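Local coordinates for X-ray repair cross complementing protein 1 variant (Homo sapiens, PDB 6WH1) that probably serves as a scaffold in DNA single-strand break repair, assembling repair protein complexes, this chain being its C-terminal BRCT domain, at residues I26-A31 with R73-C78. Sequence-based numbering, arbitrary orientation.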
loop_
_atom_site.group_PDB
_atom_site.type_symbol
_atom_site.label_atom_id
_atom_site.label_comp_id
_atom_site.label_asym_id
_atom_site.label_seq_id
_atom_site.Cartn_x
_atom_site.Cartn_y
_atom_site.Cartn_z
ATOM N N ILE A 26 3.513 -1.872 1.374
ATOM C CA ILE A 26 2.518 -1.172 0.567
ATOM C C ILE A 26 1.133 -1.355 1.174
ATOM O O ILE A 26 0.376 -0.390 1.354
ATOM C CB ILE A 26 2.568 -1.664 -0.890
ATOM C CG1 ILE A 26 3.817 -1.118 -1.591
ATOM C CG2 ILE A 26 1.294 -1.274 -1.634
ATOM C CD1 ILE A 26 4.111 -1.787 -2.915
ATOM N N ARG A 27 0.800 -2.598 1.535
ATOM C CA ARG A 27 -0.504 -2.886 2.119
ATOM C C ARG A 27 -0.740 -2.063 3.379
ATOM O O ARG A 27 -1.779 -1.410 3.519
ATOM C CB ARG A 27 -0.619 -4.381 2.422
ATOM C CG ARG A 27 -1.891 -4.774 3.160
ATOM C CD ARG A 27 -2.002 -6.287 3.316
ATOM N NE ARG A 27 -3.097 -6.674 4.202
ATOM C CZ ARG A 27 -3.443 -7.931 4.461
ATOM N NH1 ARG A 27 -4.453 -8.190 5.280
ATOM N NH2 ARG A 27 -2.778 -8.932 3.899
ATOM N N TYR A 28 0.223 -2.065 4.303
ATOM C CA TYR A 28 -0.009 -1.421 5.597
ATOM C C TYR A 28 -0.061 0.099 5.469
ATOM O O TYR A 28 -0.952 0.752 6.042
ATOM C CB TYR A 28 1.066 -1.843 6.596
ATOM C CG TYR A 28 0.960 -3.286 7.036
ATOM C CD1 TYR A 28 -0.162 -4.044 6.733
ATOM C CD2 TYR A 28 1.982 -3.887 7.759
ATOM C CE1 TYR A 28 -0.263 -5.365 7.134
ATOM C CE2 TYR A 28 1.890 -5.204 8.165
ATOM C CZ TYR A 28 0.766 -5.938 7.850
ATOM O OH TYR A 28 0.674 -7.251 8.254
ATOM N N VAL A 29 0.883 0.683 4.724
ATOM C CA VAL A 29 0.882 2.130 4.544
ATOM C C VAL A 29 -0.411 2.580 3.876
ATOM O O VAL A 29 -1.020 3.578 4.283
ATOM C CB VAL A 29 2.124 2.576 3.749
ATOM C CG1 VAL A 29 2.042 4.060 3.415
ATOM C CG2 VAL A 29 3.389 2.280 4.539
ATOM N N THR A 30 -0.870 1.844 2.855
ATOM C CA THR A 30 -2.137 2.189 2.219
ATOM C C THR A 30 -3.294 2.051 3.200
ATOM O O THR A 30 -4.163 2.928 3.281
ATOM C CB THR A 30 -2.374 1.300 1.000
ATOM O OG1 THR A 30 -1.203 1.292 0.176
ATOM C CG2 THR A 30 -3.562 1.811 0.193
ATOM N N ALA A 31 -3.314 0.950 3.956
ATOM C CA ALA A 31 -4.410 0.675 4.876
ATOM C C ALA A 31 -4.599 1.820 5.854
ATOM O O ALA A 31 -5.726 2.265 6.103
ATOM C CB ALA A 31 -4.137 -0.629 5.628
ATOM N N ARG A 73 10.153 -2.405 10.271
ATOM C CA ARG A 73 9.543 -2.851 11.517
ATOM C C ARG A 73 8.676 -1.763 12.136
ATOM O O ARG A 73 7.734 -2.073 12.873
ATOM C CB ARG A 73 10.610 -3.310 12.511
ATOM C CG ARG A 73 10.030 -4.160 13.633
ATOM C CD ARG A 73 11.027 -4.411 14.742
ATOM N NE ARG A 73 10.372 -4.529 16.043
ATOM C CZ ARG A 73 10.993 -4.359 17.205
ATOM N NH1 ARG A 73 12.288 -4.071 17.226
ATOM N NH2 ARG A 73 10.324 -4.479 18.344
ATOM N N TRP A 74 8.969 -0.493 11.850
ATOM C CA TRP A 74 8.078 0.578 12.286
ATOM C C TRP A 74 6.671 0.362 11.751
ATOM O O TRP A 74 5.693 0.405 12.505
ATOM C CB TRP A 74 8.610 1.934 11.825
ATOM C CG TRP A 74 7.707 3.086 12.171
ATOM C CD1 TRP A 74 7.025 3.269 13.339
ATOM C CD2 TRP A 74 7.385 4.211 11.340
ATOM N NE1 TRP A 74 6.304 4.438 13.291
ATOM C CE2 TRP A 74 6.509 5.037 12.075
ATOM C CE3 TRP A 74 7.757 4.604 10.051
ATOM C CZ2 TRP A 74 5.997 6.231 11.562
ATOM C CZ3 TRP A 74 7.246 5.791 9.542
ATOM C CH2 TRP A 74 6.375 6.588 10.298
ATOM N N ILE A 75 6.554 0.134 10.441
ATOM C CA ILE A 75 5.252 -0.107 9.828
ATOM C C ILE A 75 4.613 -1.359 10.414
ATOM O O ILE A 75 3.416 -1.370 10.750
ATOM C CB ILE A 75 5.405 -0.210 8.299
ATOM C CG1 ILE A 75 6.260 0.943 7.761
ATOM C CG2 ILE A 75 4.050 -0.240 7.626
ATOM C CD1 ILE A 75 5.568 2.283 7.784
ATOM N N TYR A 76 5.399 -2.433 10.549
ATOM C CA TYR A 76 4.844 -3.684 11.068
ATOM C C TYR A 76 4.254 -3.488 12.459
ATOM O O TYR A 76 3.116 -3.889 12.728
ATOM C CB TYR A 76 5.912 -4.776 11.100
ATOM C CG TYR A 76 6.520 -5.083 9.759
ATOM C CD1 TYR A 76 5.745 -5.070 8.607
ATOM C CD2 TYR A 76 7.869 -5.381 9.643
ATOM C CE1 TYR A 76 6.299 -5.344 7.378
ATOM C CE2 TYR A 76 8.433 -5.657 8.419
ATOM C CZ TYR A 76 7.643 -5.639 7.289
ATOM O OH TYR A 76 8.200 -5.913 6.065
ATOM N N SER A 77 5.018 -2.870 13.363
ATOM C CA SER A 77 4.551 -2.696 14.735
ATOM C C SER A 77 3.440 -1.666 14.829
ATOM O O SER A 77 2.584 -1.765 15.717
ATOM C CB SER A 77 5.714 -2.307 15.648
ATOM O OG SER A 77 6.886 -3.029 15.326
ATOM N N CYS A 78 3.441 -0.667 13.943
ATOM C CA CYS A 78 2.294 0.226 13.853
ATOM C C CYS A 78 1.033 -0.566 13.557
ATOM O O CYS A 78 -0.030 -0.297 14.127
ATOM C CB CYS A 78 2.528 1.281 12.773
ATOM S SG CYS A 78 3.426 2.756 13.300
#
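Ile-75 points from helix 72-81 toward helix 21-31 and meets Tyr-28 and Val-29. Both of its methyls take part. The CG2 methyl presses on Tyr-28 CB at 3.5 Å. The CD1 methyl reaches Val-29 CG2 at 3.9 Å, and the two aliphatic side chains pass at a slant. In Ile-75, chi1 -48° sets CG2 anti to the backbone N, against Tyr-28; CG1 stands beside that N, and chi2 -72° then carries CD1 to Val-29. Val-29 CG2 also lies 4.0 Å from Ile-75 CG2, so this methyl touches both methyls of the isoleucine.

The Tyr-28 ring leans over towards the next residue of the other helix. Its CE2 comes within 3.9 Å of Tyr-76 CD1. The two tyrosines meet edge to edge: each of these atoms lies at the edge of the other ring, near that ring's plane. Their side chains cross at about a right angle. Tyr-76 starts out facing away from helix 21-31, but its ring comes back to it, and Tyr-76 also packs on Glu-21, Lys-24 and Leu-25. The hydroxyl of Tyr-28 is hydrogen-bonded to Lys-24 of the same helix.

No hydrogen bond joins 26-31 to 73-78; the contact is apolar packing, largely buried. The segment axes approach to 9.8 Å at 57°. Phe-11 of strand 10-13 lies against both Val-29 and Ile-75, tying the helix pair to the sheet. Outside this contact, Arg-27 makes salt bridges to a chain of another protein. Two helices packed together beside a four-stranded parallel sheet of order 2-1-3-4 are characteristic of the BRCT fold.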